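Local coordinates for protein pyruvate kinase 1 (Trypanosoma brucei brucei, PDB 4KCT) that catalyses phosphoryl transfer from phosphoenolpyruvate to ADP, yielding pyruvate and ATP in glycolysis, and also has an intrinsic oxaloacetate decarboxylase activity, at residues Q62-I65 with N66-A70; L426-C429 with R430-V434; I142-D146 with G147-L151. All coordinates share one frame; numbering follows the deposited sequence.

Contact 1. Residues Q62-I65 with N66-A70; sequences QTTI and NNVRA
Q62 and N66, one helical turn apart, join their side-chain amides: Q62 NE2 donates to N66 OD1 at 3.0 Å. The bond is moderately bent (148° at the hydrogen); OD1 lies near the amide plane of Q62, but NE2 stands above the carbonyl plane of N66 rather than on a lone pair. Q62 gets there with CG opposite its backbone N (chi1 -177°) and a fold at chi2. The next i/i+4 pair, T63 and N67, runs side by side, T63 CG2 3.5 Å from N67 ND2. Farther round, T64 CG2 and V68 CG2 meet at 4.0 Å on the buried side. The extended R69 chain runs alongside I65, whose CG2 covers one face of the guanidinium toward its rim, 3.3 Å from R69 NH1. Regular helical bonds underlie these pairs, such as N67 N to T63 O at 2.8 Å.

A second shell fixes the polar ends: R69 NH2 binds Q204 O, Q62 NE2 hydrogen-bonds weakly to Q204 OE1, and T64 OG1 and N67 ND2 both bond to Q33. This is the middle of helix 58-75, the crossover between barrel strands 46-52 and 80-84. T64, I65 and V68 rest on strand 46-52, flanked by helices 35-44 and 192-204.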
loop_
_atom_site.group_PDB
_atom_site.type_symbol
_atom_site.label_atom_id
_atom_site.label_comp_id
_atom_site.label_asym_id
_atom_site.label_seq_id
_atom_site.Cartn_x
_atom_site.Cartn_y
_atom_site.Cartn_z
ATOM N N GLN A 62 -31.382 38.534 20.086
ATOM C CA GLN A 62 -32.311 38.916 19.031
ATOM C C GLN A 62 -31.684 39.963 18.106
ATOM O O GLN A 62 -31.877 39.924 16.887
ATOM C CB GLN A 62 -33.630 39.468 19.610
ATOM C CG GLN A 62 -34.655 39.804 18.518
ATOM C CD GLN A 62 -35.240 38.565 17.872
ATOM O OE1 GLN A 62 -35.847 37.741 18.547
ATOM N NE2 GLN A 62 -34.973 38.375 16.571
ATOM N N THR A 63 -31.001 40.938 18.696
ATOM C CA THR A 63 -30.269 41.947 17.917
ATOM C C THR A 63 -29.256 41.286 16.959
ATOM O O THR A 63 -29.148 41.667 15.785
ATOM C CB THR A 63 -29.577 42.972 18.848
ATOM O OG1 THR A 63 -30.577 43.640 19.630
ATOM C CG2 THR A 63 -28.799 44.021 18.057
ATOM N N THR A 64 -28.511 40.306 17.468
ATOM C CA THR A 64 -27.561 39.569 16.633
ATOM C C THR A 64 -28.271 38.893 15.469
ATOM O O THR A 64 -27.899 39.068 14.323
ATOM C CB THR A 64 -26.786 38.508 17.453
ATOM O OG1 THR A 64 -26.074 39.159 18.522
ATOM C CG2 THR A 64 -25.751 37.723 16.519
ATOM N N ILE A 65 -29.342 38.172 15.768
ATOM C CA ILE A 65 -30.122 37.525 14.740
ATOM C C ILE A 65 -30.590 38.525 13.680
ATOM O O ILE A 65 -30.350 38.326 12.456
ATOM C CB ILE A 65 -31.324 36.769 15.339
ATOM C CG1 ILE A 65 -30.827 35.515 16.065
ATOM C CG2 ILE A 65 -32.331 36.385 14.231
ATOM C CD1 ILE A 65 -31.894 34.833 16.891
ATOM N N ASN A 66 -31.196 39.628 14.125
ATOM C CA ASN A 66 -31.710 40.612 13.177
ATOM C C ASN A 66 -30.600 41.232 12.352
ATOM O O ASN A 66 -30.760 41.469 11.135
ATOM C CB ASN A 66 -32.506 41.715 13.899
ATOM C CG ASN A 66 -33.775 41.186 14.542
ATOM O OD1 ASN A 66 -34.203 40.065 14.268
ATOM N ND2 ASN A 66 -34.333 41.956 15.458
ATOM N N ASN A 67 -29.499 41.563 13.014
ATOM C CA ASN A 67 -28.392 42.215 12.332
ATOM C C ASN A 67 -27.695 41.282 11.341
ATOM O O ASN A 67 -27.261 41.724 10.263
ATOM C CB ASN A 67 -27.388 42.822 13.339
ATOM C CG ASN A 67 -27.948 44.054 14.041
ATOM O OD1 ASN A 67 -29.069 44.422 13.796
ATOM N ND2 ASN A 67 -27.192 44.634 14.971
ATOM N N VAL A 68 -27.573 40.002 11.707
ATOM C CA VAL A 68 -26.932 39.009 10.818
ATOM C C VAL A 68 -27.770 38.871 9.548
ATOM O O VAL A 68 -27.249 38.967 8.434
ATOM C CB VAL A 68 -26.802 37.614 11.481
ATOM C CG1 VAL A 68 -26.498 36.544 10.425
ATOM C CG2 VAL A 68 -25.705 37.617 12.548
ATOM N N ARG A 69 -29.090 38.787 9.712
ATOM C CA ARG A 69 -29.974 38.676 8.553
ATOM C C ARG A 69 -29.982 39.926 7.654
ATOM O O ARG A 69 -29.910 39.816 6.428
ATOM C CB ARG A 69 -31.383 38.288 8.990
ATOM C CG ARG A 69 -31.436 36.850 9.459
ATOM C CD ARG A 69 -32.713 36.530 10.203
ATOM N NE ARG A 69 -32.724 35.119 10.552
ATOM C CZ ARG A 69 -33.596 34.562 11.381
ATOM N NH1 ARG A 69 -34.513 35.317 11.983
ATOM N NH2 ARG A 69 -33.499 33.263 11.670
ATOM N N ALA A 70 -29.959 41.099 8.266
ATOM C CA ALA A 70 -29.866 42.352 7.492
ATOM C C ALA A 70 -28.517 42.471 6.745
ATOM O O ALA A 70 -28.476 42.848 5.580
ATOM C CB ALA A 70 -30.071 43.543 8.398
#

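Contact 2. Residues L426-C429 with R430-V434; sequences LQTC and RQLNV
Two glutamine amides, those of Q427 and Q431, stack almost parallel, their planes only 5° apart, with Q431 NE2 3.7 Å from Q427 CD. The CG of Q427 touches the same nitrogen at 3.6 Å, making aliphatic carbon part of the stack. One face of the R430 guanidinium lies on the start of the helix, over Q427 CA and the carbonyl oxygen of L426, both offset toward its rim. At its ends, R430 NH1 reaches L426 CB at 3.6 Å and NH2 reaches Q427 CB at 3.7 Å. A bend at chi3 (-66°) turns the arginine back over its own preceding turn.

Deeper in, T428 CG2 packs alongside L432 CD1 at 3.6 Å, facing strands 419-423 and 438-442 of the domain's sheet. L426 O accepts R430 N at 3.1 Å as one of three i/i+4 backbone bonds. Past them, N433 ND2 turns back to R430 O at 3.1 Å, and also reaches H78 O.

The polar ends thus converge on the catalytic barrel. D207 OD1 takes a salt bridge from R430 NE and a hydrogen bond from Q427 NE2, while Q431 NE2 serves the carbonyls of D207 and D233. The arginine's charge would be expected to keep D207 ionised, making this short helix of the effector-binding C-terminal domain one charged and amide-rich side of the junction between domains.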
loop_
_atom_site.group_PDB
_atom_site.type_symbol
_atom_site.label_atom_id
_atom_site.label_comp_id
_atom_site.label_asym_id
_atom_site.label_seq_id
_atom_site.Cartn_x
_atom_site.Cartn_y
_atom_site.Cartn_z
ATOM N N LEU A 426 -33.919 27.632 1.618
ATOM C CA LEU A 426 -32.980 28.609 2.167
ATOM C C LEU A 426 -32.282 28.104 3.425
ATOM O O LEU A 426 -31.104 28.371 3.641
ATOM C CB LEU A 426 -33.690 29.935 2.458
ATOM C CG LEU A 426 -34.117 30.711 1.198
ATOM C CD1 LEU A 426 -35.136 31.801 1.556
ATOM C CD2 LEU A 426 -32.887 31.319 0.532
ATOM N N GLN A 427 -32.995 27.362 4.260
ATOM C CA GLN A 427 -32.341 26.851 5.446
ATOM C C GLN A 427 -31.235 25.855 5.080
ATOM O O GLN A 427 -30.236 25.742 5.794
ATOM C CB GLN A 427 -33.322 26.196 6.390
ATOM C CG GLN A 427 -32.632 25.670 7.641
ATOM C CD GLN A 427 -33.554 25.626 8.845
ATOM O OE1 GLN A 427 -34.386 24.749 8.950
ATOM N NE2 GLN A 427 -33.363 26.552 9.784
ATOM N N THR A 428 -31.413 25.120 3.975
ATOM C CA THR A 428 -30.349 24.228 3.530
ATOM C C THR A 428 -29.095 24.970 3.092
ATOM O O THR A 428 -27.982 24.576 3.468
ATOM C CB THR A 428 -30.835 23.235 2.464
ATOM O OG1 THR A 428 -31.779 22.340 3.078
ATOM C CG2 THR A 428 -29.650 22.406 1.906
ATOM N N CYS A 429 -29.267 26.106 2.399
ATOM C CA CYS A 429 -28.129 26.998 2.092
ATOM C C CYS A 429 -27.382 27.380 3.354
ATOM O O CYS A 429 -26.152 27.356 3.389
ATOM C CB CYS A 429 -28.606 28.285 1.389
ATOM S SG CYS A 429 -29.419 28.022 -0.190
ATOM N N ARG A 430 -28.131 27.716 4.409
ATOM C CA ARG A 430 -27.500 28.204 5.622
ATOM C C ARG A 430 -26.808 27.061 6.350
ATOM O O ARG A 430 -25.716 27.238 6.947
ATOM C CB ARG A 430 -28.533 28.880 6.530
ATOM C CG ARG A 430 -29.057 30.195 5.962
ATOM C CD ARG A 430 -29.908 30.956 6.984
ATOM N NE ARG A 430 -31.150 30.240 7.319
ATOM C CZ ARG A 430 -32.298 30.394 6.673
ATOM N NH1 ARG A 430 -32.363 31.172 5.594
ATOM N NH2 ARG A 430 -33.401 29.818 7.134
ATOM N N GLN A 431 -27.443 25.899 6.346
ATOM C CA GLN A 431 -26.903 24.763 7.096
ATOM C C GLN A 431 -25.650 24.173 6.435
ATOM O O GLN A 431 -24.796 23.623 7.108
ATOM C CB GLN A 431 -27.985 23.686 7.286
ATOM C CG GLN A 431 -28.962 24.074 8.401
ATOM C CD GLN A 431 -30.120 23.126 8.517
ATOM O OE1 GLN A 431 -30.337 22.303 7.640
ATOM N NE2 GLN A 431 -30.844 23.205 9.624
ATOM N N LEU A 432 -25.550 24.303 5.121
ATOM C CA LEU A 432 -24.439 23.715 4.393
ATOM C C LEU A 432 -23.153 24.518 4.602
ATOM O O LEU A 432 -22.071 24.080 4.227
ATOM C CB LEU A 432 -24.791 23.566 2.905
ATOM C CG LEU A 432 -25.671 22.320 2.600
ATOM C CD1 LEU A 432 -26.108 22.352 1.140
ATOM C CD2 LEU A 432 -24.866 21.029 2.873
ATOM N N ASN A 433 -23.270 25.644 5.309
ATOM C CA ASN A 433 -22.101 26.459 5.696
ATOM C C ASN A 433 -21.135 25.762 6.647
ATOM O O ASN A 433 -19.985 26.231 6.820
ATOM C CB ASN A 433 -22.544 27.790 6.353
ATOM C CG ASN A 433 -22.907 28.864 5.338
ATOM O OD1 ASN A 433 -22.071 29.286 4.565
ATOM N ND2 ASN A 433 -24.101 29.425 5.470
ATOM N N VAL A 434 -21.572 24.697 7.327
ATOM C CA VAL A 434 -20.595 23.919 8.119
ATOM C C VAL A 434 -19.936 22.756 7.370
ATOM O O VAL A 434 -19.219 21.970 7.965
ATOM C CB VAL A 434 -21.135 23.434 9.471
ATOM C CG1 VAL A 434 -21.488 24.619 10.357
ATOM C CG2 VAL A 434 -22.351 22.530 9.273
#

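Contact 3. Residues I142-D146 with G147-L151; sequences IYVDD and GVMTL
Y143 and T150 lie side by side on one face of this hairpin, T150 CG2 approaching the ring obliquely, 3.6 Å from Y143 CD2. The threonine puts OG1 in the crowded position between backbone N and carbonyl (chi1 77°), which turns CG2 to the tyrosine and lets OG1 bond to N167. Nearer the turn, the CA of G147 rests 4.0 Å from Y143 CB.

On the other face V144 is the central bump, with M149 and L151 against it. M149, bent at its last torsion (chi3 37°), curls its CE to V144 CB at 3.8 Å, and L151 CD1 comes across to V144 CG2 at 4.0 Å. Between the faces the antiparallel strands are bonded in pairs, I142 with L151 and V144 with M149, the latter through V144 N to M149 O at 2.8 Å.

The strands reverse through a type I' turn from D145 to V148, closed by V148 N to D145 O at 3.0 Å, and V148 and M149 form a classic beta bulge opposite V144. The hairpin belongs to the mobile B domain that caps the active site in pyruvate kinases; the D146 side chain is about 7 Å from a bound pyruvate, and the backbone O of D146 accepts a hydrogen bond from R308 NH1 of a second subunit. Strands 177-179 and 161-166 flank it, while L172 of strand 170-173 packs on V144 and M149.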
loop_
_atom_site.group_PDB
_atom_site.type_symbol
_atom_site.label_atom_id
_atom_site.label_comp_id
_atom_site.label_asym_id
_atom_site.label_seq_id
_atom_site.Cartn_x
_atom_site.Cartn_y
_atom_site.Cartn_z
ATOM N N ILE A 142 -10.371 17.438 42.201
ATOM C CA ILE A 142 -11.417 18.371 41.894
ATOM C C ILE A 142 -10.769 19.647 41.420
ATOM O O ILE A 142 -9.863 20.150 42.063
ATOM C CB ILE A 142 -12.278 18.662 43.140
ATOM C CG1 ILE A 142 -13.008 17.388 43.583
ATOM C CG2 ILE A 142 -13.254 19.791 42.856
ATOM C CD1 ILE A 142 -13.643 17.484 44.973
ATOM N N TYR A 143 -11.219 20.157 40.282
ATOM C CA TYR A 143 -10.686 21.384 39.739
ATOM C C TYR A 143 -11.660 22.501 40.048
ATOM O O TYR A 143 -12.874 22.343 39.865
ATOM C CB TYR A 143 -10.527 21.262 38.216
ATOM C CG TYR A 143 -9.417 20.313 37.773
ATOM C CD1 TYR A 143 -9.260 19.970 36.418
ATOM C CD2 TYR A 143 -8.495 19.794 38.694
ATOM C CE1 TYR A 143 -8.252 19.094 36.004
ATOM C CE2 TYR A 143 -7.517 18.877 38.294
ATOM C CZ TYR A 143 -7.368 18.570 36.943
ATOM O OH TYR A 143 -6.376 17.687 36.542
ATOM N N VAL A 144 -11.132 23.667 40.384
ATOM C CA VAL A 144 -11.976 24.796 40.705
ATOM C C VAL A 144 -11.570 26.009 39.869
ATOM O O VAL A 144 -10.384 26.224 39.615
ATOM C CB VAL A 144 -11.909 25.124 42.214
ATOM C CG1 VAL A 144 -13.055 26.035 42.615
ATOM C CG2 VAL A 144 -11.923 23.829 43.041
ATOM N N ASP A 145 -12.569 26.739 39.371
ATOM C CA ASP A 145 -12.353 27.989 38.685
ATOM C C ASP A 145 -11.677 27.756 37.341
ATOM O O ASP A 145 -10.506 28.097 37.147
ATOM C CB ASP A 145 -11.541 28.954 39.549
ATOM C CG ASP A 145 -11.846 30.395 39.239
ATOM O OD1 ASP A 145 -12.664 30.648 38.328
ATOM O OD2 ASP A 145 -11.291 31.274 39.912
ATOM N N ASP A 146 -12.347 26.968 36.512
ATOM C CA ASP A 146 -11.839 26.603 35.198
ATOM C C ASP A 146 -10.440 26.023 35.264
ATOM O O ASP A 146 -9.602 26.336 34.423
ATOM C CB ASP A 146 -11.869 27.808 34.258
ATOM C CG ASP A 146 -13.161 27.900 33.482
ATOM O OD1 ASP A 146 -13.104 27.915 32.237
ATOM O OD2 ASP A 146 -14.240 27.912 34.112
ATOM N N GLY A 147 -10.201 25.169 36.259
ATOM C CA GLY A 147 -8.981 24.381 36.327
ATOM C C GLY A 147 -7.838 25.071 37.046
ATOM O O GLY A 147 -6.781 24.479 37.234
ATOM N N VAL A 148 -8.047 26.323 37.459
ATOM C CA VAL A 148 -6.949 27.144 37.995
ATOM C C VAL A 148 -6.468 26.684 39.369
ATOM O O VAL A 148 -5.285 26.737 39.664
ATOM C CB VAL A 148 -7.301 28.653 38.041
ATOM C CG1 VAL A 148 -6.228 29.419 38.806
ATOM C CG2 VAL A 148 -7.437 29.213 36.625
ATOM N N MET A 149 -7.390 26.284 40.231
ATOM C CA MET A 149 -7.001 25.650 41.472
ATOM C C MET A 149 -7.322 24.185 41.387
ATOM O O MET A 149 -8.384 23.806 40.888
ATOM C CB MET A 149 -7.738 26.270 42.681
ATOM C CG MET A 149 -7.383 25.576 43.998
ATOM S SD MET A 149 -8.116 26.328 45.476
ATOM C CE MET A 149 -9.679 26.800 44.851
ATOM N N THR A 150 -6.445 23.352 41.923
ATOM C CA THR A 150 -6.726 21.940 41.976
ATOM C C THR A 150 -6.633 21.399 43.397
ATOM O O THR A 150 -5.800 21.835 44.193
ATOM C CB THR A 150 -5.822 21.124 41.029
ATOM O OG1 THR A 150 -4.543 20.996 41.613
ATOM C CG2 THR A 150 -5.678 21.814 39.671
ATOM N N LEU A 151 -7.581 20.540 43.736
ATOM C CA LEU A 151 -7.607 19.857 45.021
ATOM C C LEU A 151 -7.405 18.383 44.772
ATOM O O LEU A 151 -7.981 17.824 43.833
ATOM C CB LEU A 151 -8.976 20.060 45.698
ATOM C CG LEU A 151 -9.511 21.496 45.718
ATOM C CD1 LEU A 151 -10.993 21.506 46.102
ATOM C CD2 LEU A 151 -8.725 22.307 46.701
#

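All three are local pairings, but of different kinds. Contacts 1 and 2 are i/i+4 pairings on crossover helices of beta-alpha-beta units, one in the barrel and one in the C-terminal domain, their nearest atoms about 6 Å apart. Both set buried apolar partners against a sheet, but contact 2 turns most of its polar ends (Q427, R430, Q431, N433) to the barrel, whereas contact 1 bonds within it. In contact 3, cross-strand pairing replaces helical spacing; its side-chain contacts are largely apolar, over a hydrogen-bonded backbone, and its turn meets a second subunit. All are partly buried, each with one exposed residue (N66, L426, D146); contact 2 lies nearest the chain's centre, contact 3 farthest.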